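Local coordinates for maternal protein tudor (Drosophila melanogaster, PDB 3NTK) that binds methylated arginines of the Piwi protein Aubergine through extended Tudor domains such as this last one, and is required for primordial germ cell formation, at residues Ala67-Val72 with Cys78-Ile83; Cys6-Phe11 with Ser128-Arg133. All blocks are in the same frame, centred on the assembly; numbering follows the deposited sequence.

Contact 1: residues Ala67-Val72 with Cys78-Ile83; sequences AQIRKV and CEVHFI
The carbonyl oxygen of Glu79 is gripped by two successive amides of the facing strand. Arg70 N reaches Glu79 O at 2.8 Å, nearly along the C=O axis, while Lys71 N lies in the carbonyl plane on a lone pair, at a longer 3.3 Å from the same oxygen. Two residues thus face one, a classic beta bulge, and the antiparallel register slips by one between the Ile69-Val80 and Lys71-Glu79 pairs. Glu79 N returns a bond to Lys71 O (2.8 Å), and two further bonds join Gln68 with His81, a hydrogen-bonded pair.

The bulge brings Lys71 onto the face of Gln68, Glu79 and His81, where Arg70 also lies. With CG beside its backbone N (chi1 -71°) and the chain bent once, about CB-CG (chi2 -62°), the arginine folds along the strand and stacks its guanidinium on His81, the planes 12° apart and the centres 4.2 Å. Arg70 CZ sits over His81 CB, while NH2 stands 3.3 Å from His81 CG, over the ring near its rim. The imidazole also meets Tyr18. With an alanine in place of Arg70 the guanidinium cover is gone, and the His81 ring would probably be freer to turn. Lys71 CD passes 3.3 Å from Glu79 OE1, and the opposite charges probably attract without touching; Glu79 OE2 is bonded to Asn88.

The other face of the sheet is apolar. Ile69 CG2 and Val72 CG2 both approach Cys78 SG, and Ala67 CB packs 3.8 Å from Phe82 CD1; the Phe82 ring also meets Phe58 and, edge to face, Tyr65. Bonded outward to strands 53-58 and 87-95, the pair forms the central bulged hairpin of the barrel-like Tudor (SH3-clan) fold, and these three rings are consistent with a methylarginine-reading aromatic cage.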
# COMPACT_ATOMS: atom_id res chain seq x y z
N ALA A 67 6.70 7.32 5.78
CA ALA A 67 6.26 7.98 4.58
C ALA A 67 7.39 8.49 3.69
O ALA A 67 8.49 8.78 4.17
CB ALA A 67 5.34 9.14 4.95
N GLN A 68 7.10 8.58 2.40
CA GLN A 68 8.07 9.10 1.45
C GLN A 68 7.44 10.34 0.83
O GLN A 68 6.30 10.30 0.35
CB GLN A 68 8.39 8.08 0.35
CG GLN A 68 9.34 8.65 -0.70
CD GLN A 68 9.79 7.64 -1.73
OE1 GLN A 68 8.97 6.94 -2.33
NE2 GLN A 68 11.09 7.55 -1.95
N ILE A 69 8.17 11.44 0.85
CA ILE A 69 7.67 12.68 0.28
C ILE A 69 7.63 12.59 -1.25
O ILE A 69 8.62 12.22 -1.88
CB ILE A 69 8.56 13.86 0.71
CG1 ILE A 69 8.51 14.00 2.23
CG2 ILE A 69 8.09 15.14 0.01
CD1 ILE A 69 9.35 15.13 2.78
N ARG A 70 6.48 12.92 -1.82
CA ARG A 70 6.30 12.86 -3.26
C ARG A 70 6.32 14.25 -3.90
O ARG A 70 6.83 14.42 -5.01
CB ARG A 70 4.98 12.16 -3.60
CG ARG A 70 5.00 10.67 -3.32
CD ARG A 70 6.04 9.98 -4.19
NE ARG A 70 6.10 8.54 -3.97
CZ ARG A 70 5.11 7.69 -4.24
NH1 ARG A 70 3.98 8.14 -4.75
NH2 ARG A 70 5.27 6.40 -4.01
N LYS A 71 5.78 15.23 -3.19
CA LYS A 71 5.74 16.61 -3.67
C LYS A 71 5.82 17.58 -2.51
O LYS A 71 5.14 17.40 -1.50
CB LYS A 71 4.45 16.87 -4.44
CG LYS A 71 4.25 16.07 -5.71
CD LYS A 71 2.95 16.46 -6.39
CE LYS A 71 2.93 17.94 -6.75
NZ LYS A 71 1.62 18.38 -7.33
N VAL A 72 6.64 18.62 -2.65
CA VAL A 72 6.75 19.63 -1.61
C VAL A 72 5.84 20.79 -2.01
O VAL A 72 6.04 21.42 -3.06
CB VAL A 72 8.20 20.14 -1.47
CG1 VAL A 72 8.26 21.28 -0.46
CG2 VAL A 72 9.11 19.00 -1.03
N CYS A 78 3.24 18.82 2.37
CA CYS A 78 3.85 17.88 1.45
C CYS A 78 2.87 16.77 1.12
O CYS A 78 2.05 16.39 1.96
CB CYS A 78 5.10 17.21 2.06
SG CYS A 78 6.58 18.21 2.18
N GLU A 79 2.94 16.27 -0.10
CA GLU A 79 2.10 15.15 -0.49
C GLU A 79 3.01 13.97 -0.20
O GLU A 79 4.14 13.92 -0.69
CB GLU A 79 1.76 15.18 -1.98
CG GLU A 79 0.75 14.11 -2.36
CD GLU A 79 0.77 13.78 -3.85
OE1 GLU A 79 0.67 14.72 -4.67
OE2 GLU A 79 0.88 12.59 -4.19
N VAL A 80 2.55 13.04 0.62
CA VAL A 80 3.38 11.89 0.96
C VAL A 80 2.70 10.59 0.58
O VAL A 80 1.49 10.54 0.35
CB VAL A 80 3.70 11.85 2.47
CG1 VAL A 80 4.36 13.15 2.89
CG2 VAL A 80 2.43 11.59 3.27
N HIS A 81 3.50 9.54 0.52
CA HIS A 81 3.01 8.20 0.22
C HIS A 81 3.36 7.34 1.42
O HIS A 81 4.54 7.22 1.78
CB HIS A 81 3.70 7.64 -1.03
CG HIS A 81 3.23 6.27 -1.40
ND1 HIS A 81 3.93 5.13 -1.08
CD2 HIS A 81 2.10 5.86 -2.02
CE1 HIS A 81 3.26 4.07 -1.50
NE2 HIS A 81 2.14 4.49 -2.07
N PHE A 82 2.35 6.77 2.06
CA PHE A 82 2.58 5.91 3.22
C PHE A 82 2.97 4.54 2.69
O PHE A 82 2.13 3.73 2.29
CB PHE A 82 1.32 5.88 4.08
CG PHE A 82 0.99 7.21 4.68
CD1 PHE A 82 1.82 7.78 5.65
CD2 PHE A 82 -0.13 7.93 4.27
CE1 PHE A 82 1.54 9.03 6.20
CE2 PHE A 82 -0.42 9.18 4.81
CZ PHE A 82 0.42 9.73 5.78
N ILE A 83 4.27 4.29 2.68
CA ILE A 83 4.81 3.06 2.12
C ILE A 83 4.28 1.73 2.65
O ILE A 83 4.31 0.73 1.94
CB ILE A 83 6.35 3.04 2.22
CG1 ILE A 83 6.79 3.02 3.68
CG2 ILE A 83 6.92 4.26 1.49
CD1 ILE A 83 8.28 2.78 3.85

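Contact 2: residues Cys6-Phe11 with Ser128-Arg133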
# COMPACT_ATOMS: atom_id res chain seq x y z
N CYS A 6 -3.32 -12.11 0.70
CA CYS A 6 -3.09 -10.69 0.91
C CYS A 6 -4.42 -9.99 1.11
O CYS A 6 -5.49 -10.60 0.97
CB CYS A 6 -2.39 -10.08 -0.30
SG CYS A 6 -3.38 -10.10 -1.81
N VAL A 7 -4.35 -8.71 1.45
CA VAL A 7 -5.53 -7.90 1.62
C VAL A 7 -5.26 -6.70 0.72
O VAL A 7 -4.13 -6.24 0.64
CB VAL A 7 -5.71 -7.42 3.09
CG1 VAL A 7 -6.86 -6.44 3.18
CG2 VAL A 7 -5.98 -8.61 4.00
N VAL A 8 -6.29 -6.23 0.03
CA VAL A 8 -6.14 -5.07 -0.85
C VAL A 8 -6.35 -3.84 0.02
O VAL A 8 -7.40 -3.69 0.65
CB VAL A 8 -7.18 -5.10 -1.99
CG1 VAL A 8 -7.04 -3.86 -2.86
CG2 VAL A 8 -6.99 -6.36 -2.83
N VAL A 9 -5.36 -2.95 0.07
CA VAL A 9 -5.48 -1.76 0.90
C VAL A 9 -5.80 -0.49 0.12
O VAL A 9 -6.26 0.50 0.69
CB VAL A 9 -4.19 -1.52 1.73
CG1 VAL A 9 -3.99 -2.66 2.71
CG2 VAL A 9 -2.98 -1.39 0.80
N GLN A 10 -5.56 -0.53 -1.19
CA GLN A 10 -5.83 0.61 -2.05
C GLN A 10 -6.15 0.06 -3.44
O GLN A 10 -5.41 -0.78 -3.95
CB GLN A 10 -4.61 1.52 -2.12
CG GLN A 10 -4.86 2.85 -2.79
CD GLN A 10 -5.60 3.82 -1.89
OE1 GLN A 10 -5.98 4.92 -2.32
NE2 GLN A 10 -5.82 3.43 -0.64
N PHE A 11 -7.23 0.51 -4.05
CA PHE A 11 -7.60 0.01 -5.37
C PHE A 11 -8.11 1.10 -6.30
O PHE A 11 -9.26 1.53 -6.20
CB PHE A 11 -8.64 -1.10 -5.22
CG PHE A 11 -8.88 -1.89 -6.48
CD1 PHE A 11 -9.84 -1.50 -7.40
CD2 PHE A 11 -8.12 -3.04 -6.74
CE1 PHE A 11 -10.05 -2.24 -8.57
CE2 PHE A 11 -8.32 -3.78 -7.90
CZ PHE A 11 -9.29 -3.38 -8.82
N SER A 128 -16.35 -2.08 -7.60
CA SER A 128 -17.41 -2.28 -6.62
C SER A 128 -17.28 -3.61 -5.88
O SER A 128 -17.68 -3.73 -4.72
CB SER A 128 -18.78 -2.20 -7.29
OG SER A 128 -18.97 -3.25 -8.23
N PHE A 129 -16.71 -4.61 -6.54
CA PHE A 129 -16.53 -5.92 -5.91
C PHE A 129 -15.51 -5.80 -4.79
O PHE A 129 -15.70 -6.34 -3.69
CB PHE A 129 -16.07 -6.93 -6.96
CG PHE A 129 -15.90 -8.33 -6.43
CD1 PHE A 129 -14.71 -8.72 -5.82
CD2 PHE A 129 -16.93 -9.26 -6.55
CE1 PHE A 129 -14.55 -10.01 -5.33
CE2 PHE A 129 -16.78 -10.56 -6.06
CZ PHE A 129 -15.58 -10.93 -5.45
N ILE A 130 -14.43 -5.07 -5.06
CA ILE A 130 -13.36 -4.87 -4.09
C ILE A 130 -13.78 -3.94 -2.95
O ILE A 130 -13.49 -4.21 -1.79
CB ILE A 130 -12.10 -4.27 -4.76
CG1 ILE A 130 -11.61 -5.20 -5.88
CG2 ILE A 130 -11.01 -4.05 -3.72
CD1 ILE A 130 -11.21 -6.58 -5.41
N ASP A 131 -14.46 -2.85 -3.29
CA ASP A 131 -14.90 -1.88 -2.30
C ASP A 131 -15.79 -2.52 -1.23
O ASP A 131 -15.82 -2.06 -0.09
CB ASP A 131 -15.66 -0.72 -2.96
CG ASP A 131 -14.76 0.18 -3.79
OD1 ASP A 131 -13.65 0.51 -3.32
OD2 ASP A 131 -15.17 0.56 -4.90
N THR A 132 -16.50 -3.57 -1.62
CA THR A 132 -17.40 -4.28 -0.71
C THR A 132 -16.66 -5.27 0.19
O THR A 132 -17.18 -5.68 1.23
CB THR A 132 -18.48 -5.04 -1.51
OG1 THR A 132 -19.26 -4.11 -2.27
CG2 THR A 132 -19.39 -5.82 -0.58
N ARG A 133 -15.45 -5.65 -0.21
CA ARG A 133 -14.68 -6.64 0.53
C ARG A 133 -13.27 -6.16 0.87
O ARG A 133 -12.34 -6.96 0.94
CB ARG A 133 -14.60 -7.93 -0.29
CG ARG A 133 -15.95 -8.40 -0.82
CD ARG A 133 -15.79 -9.53 -1.83
NE ARG A 133 -17.08 -10.05 -2.29
CZ ARG A 133 -17.99 -9.35 -2.96
NH1 ARG A 133 -17.76 -8.08 -3.28
NH2 ARG A 133 -19.13 -9.93 -3.33
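Ile130 pushes its side chain from the last part of helix 120-131 against Phe11 and Val8 of strand 4-11, its two branches doing different work. CG1 stands over the middle of the Phe11 ring, 4.0 Å from the centroid and 6° off the ring normal, a CH-pi contact. CG2, the other branch, settles between the two strand residues, 4.1 Å from Val8 CG1 and equally far from Phe11 CB.

The torsions suit this division. In Ile130, CG1 sits beside the backbone N (chi1 -58°) and CG2 opposite that N, which spreads the branches over both partners; in Phe11, CG anti to the backbone N (chi1 -167°) swings the ring toward the helix, where one face lies under Ile130 CG1. Both strand side chains meet the isoleucine roughly at right angles.

This buried wedge is the tight part. Phe138 of strand 137-145 touches both Ile130 and Val8, Phe134 adds to the valine, and Phe17 meets the Phe11 ring.

Away from it the two segments soon part: Asp131, next along the helix, is exposed and its side chain comes no nearer than 5.3 Å to the strand. The exposed Thr132 turns back on its own segment, OG1 donating to Ser128 O at 2.9 Å. Arg133 does likewise, NH1 giving a 2.7 Å bond to Phe129 O while the guanidinium lies against a face of the Phe129 ring.

No hydrogen bond or charge pair crosses between the segments; the strand's backbone bonds go to strands 16-21 and 137-145. The helix is therefore held to this strand by shape and apolar burial alone, with only three residues touching, consistent with a small patch of the hydrophobic core beneath an OB-fold helix.

Overall arrangement
From the N terminus, strand 4-11 comes first and waits more than a hundred residues for helix 120-131, so contact 2 closes a very long loop. Within that span the chain makes strand 16-21 and helix 25-38, then enters the barrel-like Tudor fold, where contact 1 closes a short hairpin between strands 63-72 and 78-82. Contact 1 is therefore enclosed by contact 2; the two do not cross. They lie on opposite sides of the chain's centre, their centres 23 Å apart. Contact 1 knits the Tudor sheet itself, while contact 2 ties the N-terminal strand to a late helix in the OB-fold part, which is assembled from chain on both flanks of the Tudor sheet.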